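PDB 3LOT: uncharacterized protein from Archaeoglobus fulgidus, which probably acts as a zinc-dependent beta-keto acid cleavage enzyme of the TIM-barrel class, splitting 3-keto-5-aminohexanoate or a related substrate. Local coordinates for residues D[131-135]-D[136-140]. Residues are numbered along the deposited sequence; the frame is centred on the assembly and turned at random.
Sequences KEFKY and DWEPE
With CG of Glu138 anti to its own carbonyl carbon (chi1 -66°) and the chain extended beyond it (chi2 -179°), the carboxylate reaches back along the chain to the backbone of Tyr135, while Phe133, its CG also anti to the carbonyl carbon, brings its ring against Glu138 and Pro139. Glu138 OE2 accepts the Tyr135 N-H through its anti lone pair at 3.0 Å, with an N-H...O angle of 158°. In return Glu138 N donates to Tyr135 O at 3.2 Å, closing a type I beta turn with the carboxylate folded back onto the N-H of its first residue; the turn leads the surface loop after strand 119-120 into helix 137-144 of this TIM-barrel protein. Ser22 OG and Thr20 OG1 hydrogen-bond to Glu138 OE2 and Glu138 OE1 respectively, tying the buried carboxylate to a second loop. Were Glu138 shortened to an alanine, Tyr135 N and the two hydroxyls would probably lose their carboxylate partner, and a gap would be likely to open beside Phe133. Pro139 CD sits over one face of the Phe133 ring, 4.0 Å from its centroid, in a CH-pi contact, whereas Glu138 OE1 meets that ring at its edge, 3.6 Å from Phe133 CD2. Tyr135 and Trp137 rings lie nearly parallel but slid apart, with Tyr135 CB 3.3 Å from Trp137 CD1; Trp137 NE1 donates a hydrogen bond to Asp58 O.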
ATOM      1  N   LYS D 131      -0.839  -6.354 -39.309  1.00 27.75           N
ATOM      2  CA  LYS D 131      -1.723  -5.969 -40.416  1.00 28.60           C
ATOM      3  C   LYS D 131      -2.059  -7.105 -41.370  1.00 28.39           C
ATOM      4  O   LYS D 131      -3.151  -7.133 -41.934  1.00 29.52           O
ATOM      5  CB  LYS D 131      -1.142  -4.792 -41.184  1.00 28.93           C
ATOM      6  CG  LYS D 131      -0.756  -3.591 -40.293  1.00 31.47           C
ATOM      7  CD  LYS D 131      -1.862  -3.165 -39.272  1.00 34.49           C
ATOM      8  CE  LYS D 131      -2.415  -1.761 -39.515  1.00 35.43           C
ATOM      9  NZ  LYS D 131      -3.075  -1.248 -38.274  1.00 37.67           N
ATOM     10  N   GLU D 132      -1.143  -8.049 -41.520  1.00 27.37           N
ATOM     11  CA  GLU D 132      -1.317  -9.162 -42.425  1.00 27.04           C
ATOM     12  C   GLU D 132      -1.332 -10.467 -41.671  1.00 24.90           C
ATOM     13  O   GLU D 132      -0.503 -10.689 -40.805  1.00 25.47           O
ATOM     14  CB  GLU D 132      -0.171  -9.191 -43.423  1.00 28.31           C
ATOM     15  CG  GLU D 132      -0.042  -7.914 -44.197  1.00 30.85           C
ATOM     16  CD  GLU D 132      -0.197  -8.177 -45.655  1.00 37.27           C
ATOM     17  OE1 GLU D 132       0.810  -8.564 -46.300  1.00 39.95           O
ATOM     18  OE2 GLU D 132      -1.343  -8.031 -46.148  1.00 42.82           O
ATOM     19  N   PHE D 133      -2.252 -11.344 -42.045  1.00 22.31           N
ATOM     20  CA  PHE D 133      -2.448 -12.610 -41.366  1.00 20.43           C
ATOM     21  C   PHE D 133      -2.523 -13.745 -42.364  1.00 19.58           C
ATOM     22  O   PHE D 133      -3.186 -13.622 -43.392  1.00 18.60           O
ATOM     23  CB  PHE D 133      -3.773 -12.559 -40.586  1.00 19.22           C
ATOM     24  CG  PHE D 133      -3.793 -11.533 -39.501  1.00 17.70           C
ATOM     25  CD1 PHE D 133      -4.244 -10.245 -39.754  1.00 17.39           C
ATOM     26  CD2 PHE D 133      -3.378 -11.855 -38.220  1.00 17.20           C
ATOM     27  CE1 PHE D 133      -4.248  -9.274 -38.729  1.00 18.95           C
ATOM     28  CE2 PHE D 133      -3.411 -10.908 -37.200  1.00 17.20           C
ATOM     29  CZ  PHE D 133      -3.846  -9.601 -37.473  1.00 15.20           C
ATOM     30  N   LYS D 134      -1.885 -14.859 -42.046  1.00 18.65           N
ATOM     31  CA  LYS D 134      -2.013 -16.047 -42.871  1.00 18.52           C
ATOM     32  C   LYS D 134      -3.466 -16.478 -42.997  1.00 17.47           C
ATOM     33  O   LYS D 134      -3.879 -16.873 -44.073  1.00 16.63           O
ATOM     34  CB  LYS D 134      -1.189 -17.206 -42.308  1.00 19.38           C
ATOM     35  CG  LYS D 134      -1.036 -18.424 -43.304  1.00 23.12           C
ATOM     36  CD  LYS D 134      -0.042 -19.472 -42.734  1.00 26.58           C
ATOM     37  CE  LYS D 134       0.570 -20.338 -43.813  1.00 30.28           C
ATOM     38  NZ  LYS D 134      -0.298 -21.476 -44.208  1.00 32.56           N
ATOM     39  N   TYR D 135      -4.246 -16.412 -41.919  1.00 15.96           N
ATOM     40  CA  TYR D 135      -5.602 -16.935 -41.968  1.00 15.98           C
ATOM     41  C   TYR D 135      -6.657 -15.868 -41.684  1.00 15.84           C
ATOM     42  O   TYR D 135      -6.467 -14.999 -40.811  1.00 15.76           O
ATOM     43  CB  TYR D 135      -5.794 -18.085 -40.973  1.00 15.56           C
ATOM     44  CG  TYR D 135      -4.810 -19.202 -41.097  1.00 16.21           C
ATOM     45  CD1 TYR D 135      -4.936 -20.164 -42.090  1.00 18.16           C
ATOM     46  CD2 TYR D 135      -3.733 -19.303 -40.219  1.00 18.48           C
ATOM     47  CE1 TYR D 135      -3.996 -21.203 -42.196  1.00 19.91           C
ATOM     48  CE2 TYR D 135      -2.814 -20.332 -40.316  1.00 19.06           C
ATOM     49  CZ  TYR D 135      -2.954 -21.270 -41.307  1.00 20.97           C
ATOM     50  OH  TYR D 135      -2.039 -22.280 -41.393  1.00 27.87           O
ATOM     51  N   ASP D 136      -7.796 -15.986 -42.369  1.00 16.00           N
ATOM     52  CA  ASP D 136      -8.914 -15.041 -42.159  1.00 16.16           C
ATOM     53  C   ASP D 136      -9.481 -15.093 -40.742  1.00 14.52           C
ATOM     54  O   ASP D 136     -10.008 -14.096 -40.253  1.00 15.06           O
ATOM     55  CB  ASP D 136     -10.063 -15.313 -43.107  1.00 16.35           C
ATOM     56  CG  ASP D 136      -9.745 -14.947 -44.555  1.00 18.88           C
ATOM     57  OD1 ASP D 136      -8.716 -14.309 -44.848  1.00 19.13           O
ATOM     58  OD2 ASP D 136     -10.552 -15.328 -45.414  1.00 22.65           O
ATOM     59  N   TRP D 137      -9.412 -16.251 -40.103  1.00 13.05           N
ATOM     60  CA  TRP D 137      -9.931 -16.365 -38.748  1.00 13.29           C
ATOM     61  C   TRP D 137      -9.223 -15.439 -37.732  1.00 13.27           C
ATOM     62  O   TRP D 137      -9.826 -15.042 -36.719  1.00 12.40           O
ATOM     63  CB  TRP D 137      -9.931 -17.827 -38.274  1.00 13.11           C
ATOM     64  CG  TRP D 137      -8.591 -18.367 -37.879  1.00 11.28           C
ATOM     65  CD1 TRP D 137      -7.807 -19.245 -38.601  1.00 13.35           C
ATOM     66  CD2 TRP D 137      -7.908 -18.154 -36.645  1.00 11.46           C
ATOM     67  NE1 TRP D 137      -6.644 -19.528 -37.914  1.00 10.09           N
ATOM     68  CE2 TRP D 137      -6.691 -18.898 -36.698  1.00 11.81           C
ATOM     69  CE3 TRP D 137      -8.198 -17.423 -35.497  1.00  9.91           C
ATOM     70  CZ2 TRP D 137      -5.777 -18.910 -35.656  1.00 11.50           C
ATOM     71  CZ3 TRP D 137      -7.261 -17.419 -34.461  1.00 10.93           C
ATOM     72  CH2 TRP D 137      -6.077 -18.164 -34.550  1.00 10.02           C
ATOM     73  N   GLU D 138      -7.961 -15.122 -37.991  1.00 13.44           N
ATOM     74  CA  GLU D 138      -7.131 -14.387 -37.024  1.00 13.77           C
ATOM     75  C   GLU D 138      -7.665 -12.969 -36.750  1.00 13.49           C
ATOM     76  O   GLU D 138      -7.988 -12.664 -35.623  1.00 13.21           O
ATOM     77  CB  GLU D 138      -5.661 -14.350 -37.479  1.00 13.88           C
ATOM     78  CG  GLU D 138      -4.964 -15.727 -37.487  1.00 15.29           C
ATOM     79  CD  GLU D 138      -3.503 -15.628 -37.923  1.00 15.07           C
ATOM     80  OE1 GLU D 138      -2.633 -15.234 -37.119  1.00 13.24           O
ATOM     81  OE2 GLU D 138      -3.239 -15.921 -39.091  1.00 16.42           O
ATOM     82  N   PRO D 139      -7.807 -12.111 -37.782  1.00 14.10           N
ATOM     83  CA  PRO D 139      -8.270 -10.769 -37.440  1.00 14.55           C
ATOM     84  C   PRO D 139      -9.742 -10.771 -36.995  1.00 15.51           C
ATOM     85  O   PRO D 139     -10.163  -9.951 -36.174  1.00 16.02           O
ATOM     86  CB  PRO D 139      -8.082  -9.989 -38.737  1.00 14.87           C
ATOM     87  CG  PRO D 139      -8.110 -11.010 -39.819  1.00 14.86           C
ATOM     88  CD  PRO D 139      -7.452 -12.214 -39.208  1.00 13.95           C
ATOM     89  N   GLU D 140     -10.525 -11.682 -37.519  1.00 15.88           N
ATOM     90  CA  GLU D 140     -11.889 -11.852 -37.043  1.00 17.01           C
ATOM     91  C   GLU D 140     -11.955 -12.171 -35.528  1.00 16.09           C
ATOM     92  O   GLU D 140     -12.721 -11.541 -34.768  1.00 15.66           O
ATOM     93  CB  GLU D 140     -12.560 -12.944 -37.833  1.00 17.90           C
ATOM     94  CG  GLU D 140     -13.954 -13.229 -37.308  1.00 24.84           C
ATOM     95  CD  GLU D 140     -14.876 -13.845 -38.355  1.00 33.04           C
ATOM     96  OE1 GLU D 140     -14.350 -14.342 -39.383  1.00 38.17           O
ATOM     97  OE2 GLU D 140     -16.125 -13.822 -38.138  1.00 39.33           O
TER